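Local coordinates for protein Can2 (Sulfobacillus thermosulfidooxidans, PDB 7BDV) that binds the second messenger cyclic tetra-adenylate through its CARF domain and acts as a nuclease in type III CRISPR defence, at residues I27-Q31 against A32-R36; Q252-Q256 against Y257-N261. One frame throughout, in Å; residues are numbered along the deposited sequence.

Contact 1. Residues I27-Q31 against A32-R36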
loop_
_atom_site.group_PDB
_atom_site.type_symbol
_atom_site.label_atom_id
_atom_site.label_comp_id
_atom_site.label_asym_id
_atom_site.label_seq_id
_atom_site.Cartn_x
_atom_site.Cartn_y
_atom_site.Cartn_z
ATOM N N ILE A 27 6.419 18.449 10.801
ATOM C CA ILE A 27 5.394 19.509 10.683
ATOM C C ILE A 27 5.555 20.534 11.808
ATOM O O ILE A 27 5.557 21.729 11.531
ATOM C CB ILE A 27 3.977 18.908 10.591
ATOM C CG1 ILE A 27 3.741 18.260 9.218
ATOM C CG2 ILE A 27 2.940 19.963 10.898
ATOM N N PRO A 28 5.671 20.148 13.098
ATOM C CA PRO A 28 5.901 21.128 14.161
ATOM C C PRO A 28 7.201 21.954 14.056
ATOM O O PRO A 28 7.218 23.077 14.519
ATOM C CB PRO A 28 5.902 20.276 15.430
ATOM C CG PRO A 28 5.131 19.028 15.038
ATOM C CD PRO A 28 5.546 18.777 13.621
ATOM N N VAL A 29 8.248 21.395 13.469
ATOM C CA VAL A 29 9.601 22.028 13.308
ATOM C C VAL A 29 9.538 23.085 12.198
ATOM O O VAL A 29 10.178 24.153 12.365
ATOM C CB VAL A 29 10.672 20.951 13.029
ATOM C CG1 VAL A 29 12.001 21.541 12.573
ATOM C CG2 VAL A 29 10.870 20.062 14.252
ATOM N N ILE A 30 8.789 22.821 11.125
ATOM C CA ILE A 30 8.616 23.768 9.986
ATOM C C ILE A 30 7.717 24.922 10.438
ATOM O O ILE A 30 8.022 26.082 10.069
ATOM C CB ILE A 30 8.041 23.062 8.737
ATOM C CG1 ILE A 30 8.867 21.855 8.301
ATOM C CG2 ILE A 30 7.866 24.052 7.603
ATOM C CD1 ILE A 30 10.304 22.152 7.988
ATOM N N GLN A 31 6.649 24.610 11.191
ATOM C CA GLN A 31 5.676 25.594 11.711
ATOM C C GLN A 31 6.397 26.598 12.628
ATOM O O GLN A 31 6.200 27.807 12.419
ATOM C CB GLN A 31 4.538 24.884 12.440
ATOM C CG GLN A 31 3.423 25.833 12.857
ATOM C CD GLN A 31 2.106 25.128 13.090
ATOM O OE1 GLN A 31 1.561 24.471 12.200
ATOM N NE2 GLN A 31 1.574 25.267 14.295
ATOM N N ALA A 32 7.159 26.099 13.604
ATOM C CA ALA A 32 7.781 26.855 14.717
ATOM C C ALA A 32 9.188 26.311 15.000
ATOM O O ALA A 32 9.372 25.404 15.807
ATOM C CB ALA A 32 6.890 26.763 15.940
ATOM N N PRO A 33 10.233 26.821 14.320
ATOM C CA PRO A 33 11.591 26.275 14.472
ATOM C C PRO A 33 12.108 26.304 15.910
ATOM O O PRO A 33 12.136 27.351 16.525
ATOM C CB PRO A 33 12.438 27.197 13.586
ATOM C CG PRO A 33 11.448 27.766 12.574
ATOM C CD PRO A 33 10.154 27.924 13.346
ATOM N N PRO A 34 12.466 25.157 16.531
ATOM C CA PRO A 34 12.966 25.142 17.899
ATOM C C PRO A 34 14.483 25.364 17.905
ATOM O O PRO A 34 15.050 25.433 16.868
ATOM C CB PRO A 34 12.596 23.732 18.375
ATOM C CG PRO A 34 12.747 22.901 17.133
ATOM C CD PRO A 34 12.378 23.797 15.970
ATOM N N GLN A 35 15.085 25.508 19.081
ATOM C CA GLN A 35 16.529 25.863 19.201
ATOM C C GLN A 35 17.367 24.615 18.944
ATOM O O GLN A 35 18.399 24.713 18.266
ATOM C CB GLN A 35 16.770 26.478 20.571
ATOM C CG GLN A 35 15.894 27.695 20.782
ATOM C CD GLN A 35 16.252 28.382 22.070
ATOM O OE1 GLN A 35 15.417 28.517 22.964
ATOM N NE2 GLN A 35 17.515 28.767 22.176
ATOM N N ARG A 36 16.880 23.473 19.438
ATOM C CA ARG A 36 17.559 22.162 19.402
ATOM C C ARG A 36 16.520 21.074 19.119
ATOM O O ARG A 36 15.437 21.129 19.726
ATOM C CB ARG A 36 18.235 21.906 20.744
ATOM C CG ARG A 36 19.294 20.822 20.727
ATOM C CD ARG A 36 20.103 20.704 22.012
ATOM N NE ARG A 36 19.495 21.490 23.071
ATOM C CZ ARG A 36 19.877 22.704 23.469
ATOM N NH1 ARG A 36 20.895 23.317 22.901
ATOM N NH2 ARG A 36 19.186 23.307 24.418
#
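Val29 turns its CG1 branch anti to the backbone N (chi1 168°), and this carries the methyl forward to the ring of Pro34, which it meets at CD over 4.1 Å. The two side chains cross at about a right angle, one methyl set against one ring methylene in a loose apolar touch. The backbone between them makes the approach possible: Ala32 is the first residue to leave helical geometry, its psi of 88° swinging the chain off the end of helix 23-31 and back past Val29. Ala32 N still gives the last turn its closing bond, to Pro28 O at 3.2 Å, with an N-H...O angle of 151°. One residue on, the pattern must fail, because Pro33 has no N-H: its N lies 3.3 Å from Val29 O with no hydrogen to share. In place of that bond Pro33 CA sets its C-H towards Val29 O, 3.3 Å away, a weak contact, while ring atom CG lies 3.8 Å from the same oxygen. Proline thus suits the exit, since it ends the backbone bonding and its ring disfavours helical geometry at the residue before it, Ala32; Pro33 itself then runs on with an extended psi. The small Ala32 fits a buried corner where Leu4 and Phe8 of helix 4-10 touch it, and Tyr14 of strand 13-17 packs against Pro28, Val29 and Pro34. The extended Gln31 chain takes its amide to Gly138, whose N bonds to OE1. Chemically, one N-H...O bond, Ala32 N to Pro28 O, joins the exit to the last turn, whereas Val29 O receives from the proline just a C-H contact; the two prolines restrict the backbone torsions as the chain heads for strand 36-41 of the CARF sheet.

Contact 2. Residues Q252-Q256 against Y257-N261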
loop_
_atom_site.group_PDB
_atom_site.type_symbol
_atom_site.label_atom_id
_atom_site.label_comp_id
_atom_site.label_asym_id
_atom_site.label_seq_id
_atom_site.Cartn_x
_atom_site.Cartn_y
_atom_site.Cartn_z
ATOM N N GLN A 252 -10.252 26.414 -10.171
ATOM C CA GLN A 252 -11.507 27.004 -9.651
ATOM C C GLN A 252 -11.559 26.813 -8.143
ATOM O O GLN A 252 -11.750 27.853 -7.404
ATOM C CB GLN A 252 -12.773 26.376 -10.266
ATOM C CG GLN A 252 -12.991 26.691 -11.729
ATOM C CD GLN A 252 -14.287 26.066 -12.203
ATOM O OE1 GLN A 252 -15.303 26.086 -11.497
ATOM N NE2 GLN A 252 -14.234 25.459 -13.373
ATOM N N ILE A 253 -11.427 25.564 -7.671
ATOM C CA ILE A 253 -11.522 25.232 -6.224
ATOM C C ILE A 253 -10.461 26.036 -5.431
ATOM O O ILE A 253 -10.799 26.516 -4.324
ATOM C CB ILE A 253 -11.351 23.729 -6.006
ATOM C CG1 ILE A 253 -12.558 22.925 -6.511
ATOM C CG2 ILE A 253 -11.056 23.453 -4.548
ATOM C CD1 ILE A 253 -12.238 21.473 -6.667
ATOM N N SER A 254 -9.249 26.185 -5.974
ATOM C CA SER A 254 -8.142 26.939 -5.320
ATOM C C SER A 254 -8.584 28.357 -4.954
ATOM O O SER A 254 -7.994 28.927 -4.044
ATOM C CB SER A 254 -6.943 27.041 -6.220
ATOM O OG SER A 254 -6.411 25.784 -6.417
ATOM N N ALA A 255 -9.566 28.917 -5.662
ATOM C CA ALA A 255 -10.003 30.316 -5.453
ATOM C C ALA A 255 -10.707 30.408 -4.088
ATOM O O ALA A 255 -10.724 31.502 -3.534
ATOM C CB ALA A 255 -10.857 30.789 -6.610
ATOM N N GLN A 256 -11.202 29.291 -3.527
ATOM C CA GLN A 256 -11.952 29.321 -2.234
ATOM C C GLN A 256 -11.334 28.398 -1.167
ATOM O O GLN A 256 -11.675 28.539 0.006
ATOM C CB GLN A 256 -13.420 28.974 -2.511
ATOM C CG GLN A 256 -14.188 30.089 -3.213
ATOM C CD GLN A 256 -14.350 31.338 -2.376
ATOM O OE1 GLN A 256 -13.611 32.301 -2.521
ATOM N NE2 GLN A 256 -15.321 31.331 -1.486
ATOM N N TYR A 257 -10.560 27.384 -1.557
ATOM C CA TYR A 257 -9.934 26.394 -0.653
ATOM C C TYR A 257 -8.415 26.507 -0.801
ATOM O O TYR A 257 -7.899 26.631 -1.917
ATOM C CB TYR A 257 -10.423 24.985 -0.965
ATOM C CG TYR A 257 -11.910 24.785 -0.798
ATOM C CD1 TYR A 257 -12.803 25.222 -1.759
ATOM C CD2 TYR A 257 -12.416 24.070 0.265
ATOM C CE1 TYR A 257 -14.168 25.019 -1.636
ATOM C CE2 TYR A 257 -13.778 23.846 0.405
ATOM C CZ TYR A 257 -14.658 24.337 -0.541
ATOM O OH TYR A 257 -16.011 24.173 -0.400
ATOM N N PRO A 258 -7.669 26.473 0.326
ATOM C CA PRO A 258 -6.206 26.614 0.313
ATOM C C PRO A 258 -5.459 25.353 -0.160
ATOM O O PRO A 258 -4.747 24.745 0.576
ATOM C CB PRO A 258 -5.899 26.904 1.790
ATOM C CG PRO A 258 -6.932 26.087 2.523
ATOM C CD PRO A 258 -8.185 26.274 1.687
ATOM N N ILE A 259 -5.677 24.958 -1.407
ATOM C CA ILE A 259 -4.884 23.928 -2.121
ATOM C C ILE A 259 -3.478 24.518 -2.328
ATOM O O ILE A 259 -3.426 25.634 -2.797
ATOM C CB ILE A 259 -5.608 23.589 -3.433
ATOM C CG1 ILE A 259 -6.789 22.635 -3.154
ATOM C CG2 ILE A 259 -4.647 23.039 -4.454
ATOM C CD1 ILE A 259 -7.600 22.303 -4.371
ATOM N N LYS A 260 -2.413 23.782 -2.019
ATOM C CA LYS A 260 -1.005 24.282 -2.090
ATOM C C LYS A 260 -0.203 23.477 -3.115
ATOM O O LYS A 260 -0.391 22.226 -3.184
ATOM C CB LYS A 260 -0.336 24.163 -0.713
ATOM C CG LYS A 260 -0.530 25.356 0.202
ATOM C CD LYS A 260 0.478 25.372 1.333
ATOM C CE LYS A 260 1.904 25.612 0.882
ATOM N NZ LYS A 260 2.837 25.377 2.002
ATOM N N ASN A 261 0.693 24.146 -3.852
ATOM C CA ASN A 261 1.721 23.507 -4.716
ATOM C C ASN A 261 1.053 22.620 -5.778
ATOM O O ASN A 261 1.585 21.532 -6.082
ATOM C CB ASN A 261 2.722 22.702 -3.886
ATOM C CG ASN A 261 3.501 23.533 -2.885
ATOM O OD1 ASN A 261 3.834 23.076 -1.790
ATOM N ND2 ASN A 261 3.826 24.762 -3.248
#
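Tyr257 leaves the chain beside Ile253, at the C-terminal end of helix 231-254. Its CB lies 3.7 Å from Ile253 O, and CG sits near the peptide carbon and oxygen of Gln256. A chi1 of -61° sets CG beside Tyr257's own backbone N, which brings CD1 alongside Ile253. There CD1 meets Ile253 CG2 at 3.7 Å and also comes 3.5 Å from Ile253 O, which lies at the ring edge, in its plane. Further out, CE1 passes Gln256 CB at 4.1 Å. Outside the turn the Tyr257 side chain also touches Tyr283 of strand 279-283 and Ile361 of helix 356-365.

The same residue's backbone closes the turn: Tyr257 N donates to Ile253 O over 2.9 Å, with an N-H...O angle of 152°. Gln256 N gives that oxygen a second bond. Ile253 suits its place because CG2, anti to its backbone N, serves two partners, the other being Ile259 CD1 at 3.6 Å; the Ile253 side chain also touches His357 and Leu360. Ile259 in turn packs on Phe281 and Tyr283. Ser254 OG bonds back to Leu250 O, a common way for serine to fold onto its own helix, and lies against Ile259 CB.

Pro258 centres an inverse gamma turn, Ile259 N bonding to Tyr257 O; proline's restricted phi, here -76°, matches what that position requires. The chemistry therefore divides in two: the Ile253 carbonyl takes two N-H groups in the turn that follows the helix, while apolar contacts of Ile253 CG2 with Tyr257 CD1 and Ile259 CD1 hold the loop against it.

Contact 1 precedes contact 2 along the chain; contact 1 belongs to the CARF domain and contact 2 to the endonuclease domain. Their centres are about 25 Å apart and their nearest atoms about 8 Å, without touching. Each carries the chain from a helix through a loop to a strand: helix 23-31 to strand 36-41 of the first seven-stranded sheet, and helix 231-254 to strand 262-269 of the second. The nearest atom of contact 1 is about 6 Å from the bound nucleic acid, that of contact 2 about 14 Å. Lys260 NZ bonds to Asp139 O and Leu141 O, and Asn261 OD1 to Val143 N, consistent with this loop linking the endonuclease part to the end of the CARF region.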